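Local coordinates for protein PrimPol AEP domain (PP-N190) (Cyanophage S-2L, PDB 6ZP9) that probably copies DNA as the catalytic primase-polymerase domain of a cyanophage that places 2-aminoadenine instead of adenine in its genome, at residues A[87-93]-A[121-127]; A[22-27]-A[126-130]; A[45-49]-A[61-66]. All blocks are in the same frame, centred on the assembly; numbering follows the deposited sequence.

Contact 1. Residues A[87-93]-A[121-127]; sequences AIFGEWD and KSIHHYW
Ile-88 and Gly-90 pair through backbone hydrogen bonds with Trp-127 and His-125 in an antiparallel ladder. Beyond this pairing, the Glu-x-Asp of Glu-91 to Asp-93 meets the Ser-x-His of Ser-122 to His-124. These patterns fit two signature motifs of archaeo-eukaryotic primases, which in relatives serve metal and nucleotide binding. Having no side chain, Gly-90 suits the sheet face where the bulky rings of His-125 and Trp-127 lie. On the other face, CB of Phe-89 sits over the Tyr-126 ring, 4.1 Å from its centroid.

Glu-91 can be followed outward. Its CB lies 3.4 Å from Ile-123 O and also touches His-124 CD2. From there CG turns between the backbone N and the carbonyl carbon (chi1 59°), and the extended chain runs beside the His-124 side chain in the same direction, carboxylate and imidazole planes 78° apart. At the tip, OE1 meets the ring edge, accepting a weak, bent bond from His-124 NE2 (3.1 Å, 127°). OE1 also lies 3.1 Å from Ser-122 CB. Water 1 reinforces the pairing, donating to OE1 while also bonded to NE2. The other oxygen, OE2, is engaged by Asn-155, so both branches of the acid are fixed.

Farther along, in one of its two modelled conformers, the Ser-122 hydroxyl donates to the Trp-92 carbonyl, with OG 2.7 Å from O and nearly along the C=O axis.

Contact 2. Residues A[22-27]-A[126-130]; sequences HLSLLR and YWVFH
His-22 presents the NE2 edge of its imidazole to Tyr-126 in an offset edge-to-face arrangement, the planes 86° apart. NE2 donates a weak hydrogen bond to Tyr-126 OH (3.3 Å), the hydroxyl lying in the imidazole plane. Histidine suits this place because its two nitrogens can do different jobs: while NE2 donates its N-H, ND1 bonds to the backbone N of Ala-165. With CG anti to the backbone N (chi1 -159°), the ring swings off the helix toward the sheet.

Leu-26 adds an apolar touch, its CD2 lying 3.7 Å from Tyr-126 CD2. Val-128 is the next residue along the same face of the strand, and its two methyls straddle the Leu-25 carbonyl, CG1 and CG2 each 3.4 Å from that O. At the exposed end, His-130 O lies over one face of the Arg-27 guanidinium, 3.6 Å from NH2, too far out of the plane to be bonded directly. Water 3 makes the link instead: it accepts an N-H bond from NH2 in the guanidinium plane and donates to His-130 O.

Further out, Phe-114 stacks on Tyr-126 and touches Leu-25, Leu-26 and Val-128, while Asn-86 binds Leu-26 O. His-130 NE2 is held by Asp-187. Arg-27 has positive phi (53°), which turns the chain out of helix 16-25 while its N bonds back to Ser-24 O. The arrangement is that of the C-terminal turn of a helix, closed by a Schellman motif, packed on one face of an antiparallel sheet.

Contact 3. Residues A[45-49]-A[61-66]; sequences KVKAW and AVTQGF
Val-46 sets CG1 against the tip of the Phe-66 ring, 3.8 Å from CZ, its branched methyl giving an apolar touch there. One residue on, the Lys-47 backbone takes over: its carbonyl O lies at the ring edge, 3.8 Å from Phe-66 CE2, while its CB points away from the helix.

Trp-49 carries most of the contact, its long indole reaching three partners at once. The five-membered ring meets the Phe-66 ring obliquely, centroids 4.3 Å apart and planes inclined at 49°, with NE1 just 3.3 Å from Phe-66 CZ. Farther out, CZ3 rests 3.6 Å from Ala-61 CB, where a small residue lets the indole come close to the helix. In one of its two modelled conformers, Gln-64 crosses the indole at about a right angle, amide and ring planes 65° apart, and brings NE2 to its edge, in the indole plane and 3.6 Å from Trp-49 CH2; that amide nitrogen is also bonded to Asp-60. Its other branch, OE1, accepts from water 4, which in turn takes a weak bond from Trp-49 NE1.

Behind these side chains, Ala-61 O accepts from both Gly-65 N and Phe-66 N, from opposite faces of its plane. Gly-65, with phi 120°, makes this possible and closes helix 55-64 in a Schellman motif. The helix links strands 49-52 and 67-71, which run parallel to each other with the antiparallel strand 34-38 between them, a beta-alpha-beta crossover that skips one strand.

Overall arrangement
Contacts 1 and 2 belong together: their centres lie 13 Å apart, they share Tyr-126 and Trp-127 on strand 123-129, and they touch through Ala-87 and Ile-88 against Leu-26, Val-128 and Phe-129. Contact 1 joins that strand to strand 85-90, whereas contact 2 lays helix 16-25 over it. Contact 3 stands apart, about 14 Å from contact 1 and 13 Å from contact 2 between nearest atoms, beside the other four-stranded sheet. Along the chain it closes before contact 1 opens and is nested within the long loop closed by contact 2. The domain thus has two sheets, with two of the likely catalytic motifs meeting at contact 1.

Contact 1. Residues A[87-93]-A[121-127]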
loop_
_atom_site.group_PDB
_atom_site.type_symbol
_atom_site.label_atom_id
_atom_site.label_comp_id
_atom_site.label_asym_id
_atom_site.label_seq_id
_atom_site.Cartn_x
_atom_site.Cartn_y
_atom_site.Cartn_z
ATOM N N ALA A 87 -8.702 -2.177 2.847
ATOM C CA ALA A 87 -8.153 -1.031 3.559
ATOM C C ALA A 87 -8.294 0.207 2.686
ATOM O O ALA A 87 -8.330 0.103 1.460
ATOM C CB ALA A 87 -6.672 -1.257 3.900
ATOM N N ILE A 88 -8.363 1.379 3.316
ATOM C CA ILE A 88 -8.041 2.622 2.623
ATOM C C ILE A 88 -6.625 3.010 3.035
ATOM O O ILE A 88 -6.097 2.544 4.053
ATOM C CB ILE A 88 -9.044 3.767 2.907
ATOM C CG1 ILE A 88 -9.194 3.994 4.417
ATOM C CG2 ILE A 88 -10.381 3.484 2.203
ATOM C CD1 ILE A 88 -10.110 5.161 4.765
ATOM N N PHE A 89 -5.993 3.869 2.238
ATOM C CA PHE A 89 -4.568 4.130 2.410
ATOM C C PHE A 89 -4.183 5.376 1.626
ATOM O O PHE A 89 -4.864 5.761 0.668
ATOM C CB PHE A 89 -3.729 2.931 1.946
ATOM C CG PHE A 89 -4.114 2.414 0.579
ATOM C CD1 PHE A 89 -5.097 1.440 0.447
ATOM C CD2 PHE A 89 -3.505 2.906 -0.561
ATOM C CE1 PHE A 89 -5.468 0.968 -0.798
ATOM C CE2 PHE A 89 -3.865 2.436 -1.809
ATOM C CZ PHE A 89 -4.849 1.460 -1.930
ATOM N N GLY A 90 -3.074 5.993 2.028
ATOM C CA GLY A 90 -2.603 7.144 1.277
ATOM C C GLY A 90 -1.241 7.609 1.741
ATOM O O GLY A 90 -0.635 7.041 2.653
ATOM N N GLU A 91 -0.769 8.667 1.094
ATOM C CA GLU A 91 0.552 9.209 1.371
ATOM C C GLU A 91 0.562 10.678 0.986
ATOM O O GLU A 91 -0.138 11.088 0.057
ATOM C CB GLU A 91 1.641 8.464 0.578
ATOM C CG GLU A 91 1.419 8.539 -0.934
ATOM C CD GLU A 91 2.492 7.836 -1.764
ATOM O OE1 GLU A 91 3.683 7.855 -1.386
ATOM O OE2 GLU A 91 2.143 7.263 -2.817
ATOM N N TRP A 92 1.369 11.465 1.693
ATOM C CA TRP A 92 1.656 12.819 1.242
ATOM C C TRP A 92 2.743 12.791 0.174
ATOM O O TRP A 92 3.652 11.959 0.208
ATOM C CB TRP A 92 2.068 13.710 2.413
ATOM C CG TRP A 92 0.859 14.158 3.200
ATOM C CD1 TRP A 92 -0.066 15.102 2.827
ATOM C CD2 TRP A 92 0.419 13.654 4.471
ATOM N NE1 TRP A 92 -1.042 15.219 3.790
ATOM C CE2 TRP A 92 -0.771 14.343 4.808
ATOM C CE3 TRP A 92 0.918 12.690 5.360
ATOM C CZ2 TRP A 92 -1.465 14.103 5.995
ATOM C CZ3 TRP A 92 0.220 12.451 6.538
ATOM C CH2 TRP A 92 -0.959 13.156 6.843
ATOM N N ASP A 93 2.623 13.690 -0.800
ATOM C CA ASP A 93 3.600 13.748 -1.883
ATOM C C ASP A 93 4.980 14.144 -1.379
ATOM O O ASP A 93 5.989 13.791 -2.000
ATOM C CB ASP A 93 3.135 14.729 -2.967
ATOM C CG ASP A 93 3.560 14.306 -4.357
ATOM O OD1 ASP A 93 4.226 13.262 -4.487
ATOM O OD2 ASP A 93 3.247 15.041 -5.324
ATOM N N LYS A 121 10.451 9.073 -0.267
ATOM C CA LYS A 121 10.096 10.374 0.279
ATOM C C LYS A 121 8.792 10.374 1.066
ATOM O O LYS A 121 8.438 11.418 1.624
ATOM C CB LYS A 121 9.993 11.405 -0.850
ATOM C CG LYS A 121 8.895 11.096 -1.858
ATOM C CD LYS A 121 8.783 12.183 -2.917
ATOM C CE LYS A 121 7.825 11.774 -4.023
ATOM N NZ LYS A 121 6.458 12.317 -3.810
ATOM N N SER A 122 8.071 9.254 1.147
ATOM C CA SER A 122 6.737 9.256 1.731
ATOM C C SER A 122 6.554 8.098 2.703
ATOM O O SER A 122 7.071 6.999 2.490
ATOM C CB SER A 122 5.652 9.098 0.630
ATOM O OG SER A 122 5.676 10.206 -0.252
ATOM N N ILE A 123 5.849 8.377 3.782
ATOM C CA ILE A 123 5.272 7.362 4.655
ATOM C C ILE A 123 3.950 6.915 4.049
ATOM O O ILE A 123 3.197 7.733 3.493
ATOM C CB ILE A 123 5.069 7.933 6.073
ATOM C CG1 ILE A 123 6.397 8.426 6.670
ATOM C CG2 ILE A 123 4.326 6.931 6.987
ATOM C CD1 ILE A 123 7.460 7.344 6.879
ATOM N N HIS A 124 3.652 5.623 4.144
ATOM C CA HIS A 124 2.364 5.088 3.721
ATOM C C HIS A 124 1.506 4.787 4.946
ATOM O O HIS A 124 1.986 4.183 5.912
ATOM C CB HIS A 124 2.556 3.828 2.875
ATOM C CG HIS A 124 3.142 4.101 1.522
ATOM N ND1 HIS A 124 3.316 3.119 0.569
ATOM C CD2 HIS A 124 3.596 5.248 0.966
ATOM C CE1 HIS A 124 3.842 3.652 -0.519
ATOM N NE2 HIS A 124 4.022 4.943 -0.304
ATOM N N HIS A 125 0.248 5.223 4.909
ATOM C CA HIS A 125 -0.692 5.050 6.009
ATOM C C HIS A 125 -1.819 4.132 5.565
ATOM O O HIS A 125 -2.378 4.323 4.484
ATOM C CB HIS A 125 -1.275 6.395 6.454
ATOM C CG HIS A 125 -0.254 7.477 6.574
ATOM N ND1 HIS A 125 0.376 7.777 7.763
ATOM C CD2 HIS A 125 0.254 8.330 5.653
ATOM C CE1 HIS A 125 1.230 8.765 7.568
ATOM N NE2 HIS A 125 1.176 9.120 6.297
ATOM N N TYR A 126 -2.162 3.155 6.398
ATOM C CA TYR A 126 -3.229 2.209 6.104
ATOM C C TYR A 126 -4.271 2.165 7.219
ATOM O O TYR A 126 -3.930 2.139 8.405
ATOM C CB TYR A 126 -2.685 0.807 5.927
ATOM C CG TYR A 126 -1.873 0.540 4.687
ATOM C CD1 TYR A 126 -0.520 0.862 4.637
ATOM C CD2 TYR A 126 -2.442 -0.095 3.594
ATOM C CE1 TYR A 126 0.236 0.569 3.527
ATOM C CE2 TYR A 126 -1.701 -0.383 2.478
ATOM C CZ TYR A 126 -0.365 -0.058 2.450
ATOM O OH TYR A 126 0.380 -0.362 1.335
ATOM N N TRP A 127 -5.540 2.102 6.832
ATOM C CA TRP A 127 -6.644 1.868 7.755
ATOM C C TRP A 127 -7.370 0.614 7.273
ATOM O O TRP A 127 -7.980 0.618 6.196
ATOM C CB TRP A 127 -7.585 3.075 7.814
ATOM C CG TRP A 127 -6.993 4.332 8.418
ATOM C CD1 TRP A 127 -7.175 4.801 9.697
ATOM C CD2 TRP A 127 -6.163 5.293 7.757
ATOM N NE1 TRP A 127 -6.494 5.986 9.868
ATOM C CE2 TRP A 127 -5.871 6.314 8.695
ATOM C CE3 TRP A 127 -5.630 5.390 6.466
ATOM C CZ2 TRP A 127 -5.064 7.410 8.383
ATOM C CZ3 TRP A 127 -4.824 6.489 6.159
ATOM C CH2 TRP A 127 -4.554 7.483 7.115
HETATM O O HOH W 1 5.603 6.378 -2.280
HETATM O O HOH W 2 2.695 10.285 3.990
#

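Contact 2. Residues A[22-27]-A[126-130]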
loop_
_atom_site.group_PDB
_atom_site.type_symbol
_atom_site.label_atom_id
_atom_site.label_comp_id
_atom_site.label_asym_id
_atom_site.label_seq_id
_atom_site.Cartn_x
_atom_site.Cartn_y
_atom_site.Cartn_z
ATOM N N HIS A 22 2.937 -7.718 5.822
ATOM C CA HIS A 22 2.160 -6.794 4.997
ATOM C C HIS A 22 0.857 -7.437 4.541
ATOM O O HIS A 22 -0.223 -6.844 4.674
ATOM C CB HIS A 22 3.002 -6.357 3.791
ATOM C CG HIS A 22 2.557 -5.072 3.161
ATOM N ND1 HIS A 22 3.350 -4.367 2.277
ATOM C CD2 HIS A 22 1.404 -4.366 3.278
ATOM C CE1 HIS A 22 2.706 -3.281 1.876
ATOM N NE2 HIS A 22 1.525 -3.255 2.472
ATOM N N LEU A 23 0.941 -8.661 4.011
ATOM C CA LEU A 23 -0.255 -9.379 3.570
ATOM C C LEU A 23 -1.193 -9.669 4.736
ATOM O O LEU A 23 -2.418 -9.544 4.605
ATOM C CB LEU A 23 0.142 -10.690 2.880
ATOM C CG LEU A 23 0.318 -10.685 1.357
ATOM C CD1 LEU A 23 1.209 -9.555 0.934
ATOM C CD2 LEU A 23 0.912 -11.998 0.896
ATOM N N SER A 24 -0.629 -10.073 5.879
ATOM C CA SER A 24 -1.428 -10.413 7.046
ATOM C C SER A 24 -2.202 -9.203 7.560
ATOM O O SER A 24 -3.406 -9.282 7.832
ATOM C CB SER A 24 -0.509 -10.963 8.136
ATOM O OG SER A 24 -1.269 -11.608 9.135
ATOM N N LEU A 25 -1.523 -8.073 7.714
ATOM C CA LEU A 25 -2.210 -6.887 8.200
ATOM C C LEU A 25 -3.296 -6.434 7.229
ATOM O O LEU A 25 -4.309 -5.865 7.649
ATOM C CB LEU A 25 -1.198 -5.777 8.456
ATOM C CG LEU A 25 -0.174 -6.074 9.560
ATOM C CD1 LEU A 25 0.865 -4.950 9.617
ATOM C CD2 LEU A 25 -0.847 -6.247 10.917
ATOM N N LEU A 26 -3.125 -6.700 5.941
ATOM C CA LEU A 26 -4.150 -6.379 4.957
ATOM C C LEU A 26 -5.213 -7.461 4.832
ATOM O O LEU A 26 -6.092 -7.338 3.968
ATOM C CB LEU A 26 -3.506 -6.131 3.590
ATOM C CG LEU A 26 -2.698 -4.835 3.492
ATOM C CD1 LEU A 26 -2.030 -4.774 2.121
ATOM C CD2 LEU A 26 -3.584 -3.608 3.739
ATOM N N ARG A 27 -5.155 -8.498 5.674
ATOM C CA ARG A 27 -6.098 -9.624 5.647
ATOM C C ARG A 27 -6.187 -10.254 4.256
ATOM O O ARG A 27 -7.241 -10.739 3.834
ATOM C CB ARG A 27 -7.473 -9.193 6.165
ATOM C CG ARG A 27 -7.402 -8.725 7.625
ATOM C CD ARG A 27 -8.718 -8.139 8.154
ATOM N NE ARG A 27 -9.805 -9.111 8.118
ATOM C CZ ARG A 27 -10.063 -9.974 9.094
ATOM N NH1 ARG A 27 -9.311 -9.980 10.186
ATOM N NH2 ARG A 27 -11.074 -10.825 8.982
ATOM N N TYR A 126 -2.162 3.155 6.398
ATOM C CA TYR A 126 -3.229 2.209 6.104
ATOM C C TYR A 126 -4.271 2.165 7.219
ATOM O O TYR A 126 -3.930 2.139 8.405
ATOM C CB TYR A 126 -2.685 0.807 5.927
ATOM C CG TYR A 126 -1.873 0.540 4.687
ATOM C CD1 TYR A 126 -0.520 0.862 4.637
ATOM C CD2 TYR A 126 -2.442 -0.095 3.594
ATOM C CE1 TYR A 126 0.236 0.569 3.527
ATOM C CE2 TYR A 126 -1.701 -0.383 2.478
ATOM C CZ TYR A 126 -0.365 -0.058 2.450
ATOM O OH TYR A 126 0.380 -0.362 1.335
ATOM N N TRP A 127 -5.540 2.102 6.832
ATOM C CA TRP A 127 -6.644 1.868 7.755
ATOM C C TRP A 127 -7.370 0.614 7.273
ATOM O O TRP A 127 -7.980 0.618 6.196
ATOM C CB TRP A 127 -7.585 3.075 7.814
ATOM C CG TRP A 127 -6.993 4.332 8.418
ATOM C CD1 TRP A 127 -7.175 4.801 9.697
ATOM C CD2 TRP A 127 -6.163 5.293 7.757
ATOM N NE1 TRP A 127 -6.494 5.986 9.868
ATOM C CE2 TRP A 127 -5.871 6.314 8.695
ATOM C CE3 TRP A 127 -5.630 5.390 6.466
ATOM C CZ2 TRP A 127 -5.064 7.410 8.383
ATOM C CZ3 TRP A 127 -4.824 6.489 6.159
ATOM C CH2 TRP A 127 -4.554 7.483 7.115
ATOM N N VAL A 128 -7.293 -0.466 8.060
ATOM C CA VAL A 128 -7.793 -1.776 7.649
ATOM C C VAL A 128 -9.181 -1.993 8.229
ATOM O O VAL A 128 -9.424 -1.703 9.407
ATOM C CB VAL A 128 -6.831 -2.890 8.101
ATOM C CG1 VAL A 128 -7.352 -4.247 7.647
ATOM C CG2 VAL A 128 -5.437 -2.624 7.546
ATOM N N PHE A 129 -10.095 -2.509 7.407
ATOM C CA PHE A 129 -11.461 -2.762 7.840
ATOM C C PHE A 129 -11.627 -4.203 8.325
ATOM O O PHE A 129 -10.831 -5.090 8.001
ATOM C CB PHE A 129 -12.444 -2.473 6.706
ATOM C CG PHE A 129 -12.395 -1.062 6.221
ATOM C CD1 PHE A 129 -12.947 -0.039 6.980
ATOM C CD2 PHE A 129 -11.792 -0.752 5.010
ATOM C CE1 PHE A 129 -12.897 1.274 6.539
ATOM C CE2 PHE A 129 -11.739 0.553 4.562
ATOM C CZ PHE A 129 -12.291 1.568 5.328
ATOM N N HIS A 130 -12.687 -4.428 9.112
ATOM C CA HIS A 130 -12.954 -5.768 9.625
ATOM C C HIS A 130 -13.439 -6.726 8.537
ATOM O O HIS A 130 -13.277 -7.945 8.681
ATOM C CB HIS A 130 -13.957 -5.700 10.791
ATOM C CG HIS A 130 -15.281 -5.087 10.440
ATOM N ND1 HIS A 130 -16.173 -5.679 9.569
ATOM C CD2 HIS A 130 -15.880 -3.949 10.871
ATOM C CE1 HIS A 130 -17.255 -4.924 9.463
ATOM N NE2 HIS A 130 -17.106 -3.872 10.246
HETATM O O HOH W 3 -13.111 -10.424 6.689
#

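Contact 3. Residues A[45-49]-A[61-66]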
loop_
_atom_site.group_PDB
_atom_site.type_symbol
_atom_site.label_atom_id
_atom_site.label_comp_id
_atom_site.label_asym_id
_atom_site.label_seq_id
_atom_site.Cartn_x
_atom_site.Cartn_y
_atom_site.Cartn_z
ATOM N N LYS A 45 12.666 2.730 -19.963
ATOM C CA LYS A 45 11.467 2.175 -20.589
ATOM C C LYS A 45 11.475 0.646 -20.552
ATOM O O LYS A 45 11.422 -0.042 -21.576
ATOM C CB LYS A 45 11.311 2.712 -22.010
ATOM C CG LYS A 45 10.966 4.202 -22.018
ATOM C CD LYS A 45 11.600 4.891 -23.192
ATOM C CE LYS A 45 10.610 5.034 -24.336
ATOM N NZ LYS A 45 9.916 6.364 -24.311
ATOM N N VAL A 46 11.551 0.128 -19.315
ATOM C CA VAL A 46 11.520 -1.297 -19.004
ATOM C C VAL A 46 10.096 -1.675 -18.627
ATOM O O VAL A 46 9.429 -0.957 -17.877
ATOM C CB VAL A 46 12.504 -1.613 -17.865
ATOM C CG1 VAL A 46 12.398 -3.057 -17.428
ATOM C CG2 VAL A 46 13.921 -1.294 -18.298
ATOM N N LYS A 47 9.623 -2.792 -19.157
ATOM C CA LYS A 47 8.259 -3.232 -18.896
ATOM C C LYS A 47 8.094 -3.742 -17.462
ATOM O O LYS A 47 8.911 -4.518 -16.958
ATOM C CB LYS A 47 7.876 -4.328 -19.884
ATOM C CG LYS A 47 6.427 -4.748 -19.826
ATOM C CD LYS A 47 6.164 -5.843 -20.843
ATOM C CE LYS A 47 4.683 -6.059 -21.037
ATOM N NZ LYS A 47 4.459 -7.180 -21.981
ATOM N N ALA A 48 7.019 -3.313 -16.804
ATOM C CA ALA A 48 6.714 -3.819 -15.470
ATOM C C ALA A 48 6.309 -5.289 -15.533
ATOM O O ALA A 48 5.738 -5.756 -16.521
ATOM C CB ALA A 48 5.587 -3.003 -14.829
ATOM N N TRP A 49 6.616 -6.029 -14.467
ATOM C CA TRP A 49 6.123 -7.396 -14.319
ATOM C C TRP A 49 4.795 -7.371 -13.583
ATOM O O TRP A 49 4.650 -6.668 -12.583
ATOM C CB TRP A 49 7.080 -8.271 -13.516
ATOM C CG TRP A 49 8.472 -8.396 -14.014
ATOM C CD1 TRP A 49 9.054 -7.729 -15.055
ATOM C CD2 TRP A 49 9.475 -9.254 -13.473
ATOM N NE1 TRP A 49 10.367 -8.126 -15.198
ATOM C CE2 TRP A 49 10.647 -9.062 -14.234
ATOM C CE3 TRP A 49 9.495 -10.175 -12.416
ATOM C CZ2 TRP A 49 11.826 -9.755 -13.971
ATOM C CZ3 TRP A 49 10.670 -10.858 -12.152
ATOM C CH2 TRP A 49 11.818 -10.646 -12.929
ATOM N N ALA A 61 13.009 -10.501 -9.288
ATOM C CA ALA A 61 12.800 -9.086 -9.580
ATOM C C ALA A 61 13.750 -8.197 -8.778
ATOM O O ALA A 61 14.313 -7.236 -9.316
ATOM C CB ALA A 61 11.345 -8.703 -9.301
ATOM N N VAL A 62 13.940 -8.497 -7.490
ATOM C CA VAL A 62 14.786 -7.651 -6.650
ATOM C C VAL A 62 16.239 -7.716 -7.106
ATOM O O VAL A 62 16.902 -6.684 -7.258
ATOM C CB VAL A 62 14.649 -8.042 -5.169
ATOM C CG1 VAL A 62 15.713 -7.331 -4.336
ATOM C CG2 VAL A 62 13.241 -7.711 -4.657
ATOM N N THR A 63 16.763 -8.923 -7.336
ATOM C CA THR A 63 18.156 -9.009 -7.776
ATOM C C THR A 63 18.356 -8.398 -9.161
ATOM O O THR A 63 19.442 -7.886 -9.451
ATOM C CB THR A 63 18.643 -10.458 -7.773
ATOM O OG1 THR A 63 17.865 -11.223 -8.697
ATOM C CG2 THR A 63 18.520 -11.073 -6.395
ATOM N N GLN A 64 17.332 -8.444 -10.045
ATOM C CA GLN A 64 17.446 -7.790 -11.346
ATOM C C GLN A 64 17.422 -6.273 -11.231
ATOM O O GLN A 64 17.936 -5.587 -12.121
ATOM C CB GLN A 64 16.365 -8.261 -12.283
ATOM C CG GLN A 64 16.730 -9.503 -13.057
ATOM C CD GLN A 64 15.688 -9.858 -14.097
ATOM O OE1 GLN A 64 15.318 -9.031 -14.945
ATOM N NE2 GLN A 64 15.182 -11.087 -14.025
ATOM N N GLY A 65 16.825 -5.729 -10.175
ATOM C CA GLY A 65 16.876 -4.298 -9.946
ATOM C C GLY A 65 15.536 -3.587 -9.909
ATOM O O GLY A 65 15.508 -2.358 -9.961
ATOM N N PHE A 66 14.427 -4.324 -9.815
ATOM C CA PHE A 66 13.101 -3.716 -9.814
ATOM C C PHE A 66 12.696 -3.281 -8.407
ATOM O O PHE A 66 13.158 -3.833 -7.406
ATOM C CB PHE A 66 12.050 -4.699 -10.341
ATOM C CG PHE A 66 12.142 -4.988 -11.819
ATOM C CD1 PHE A 66 13.067 -5.901 -12.309
ATOM C CD2 PHE A 66 11.276 -4.381 -12.709
ATOM C CE1 PHE A 66 13.137 -6.184 -13.658
ATOM C CE2 PHE A 66 11.344 -4.654 -14.062
ATOM C CZ PHE A 66 12.276 -5.565 -14.537
HETATM O O HOH W 4 13.169 -8.639 -16.650
#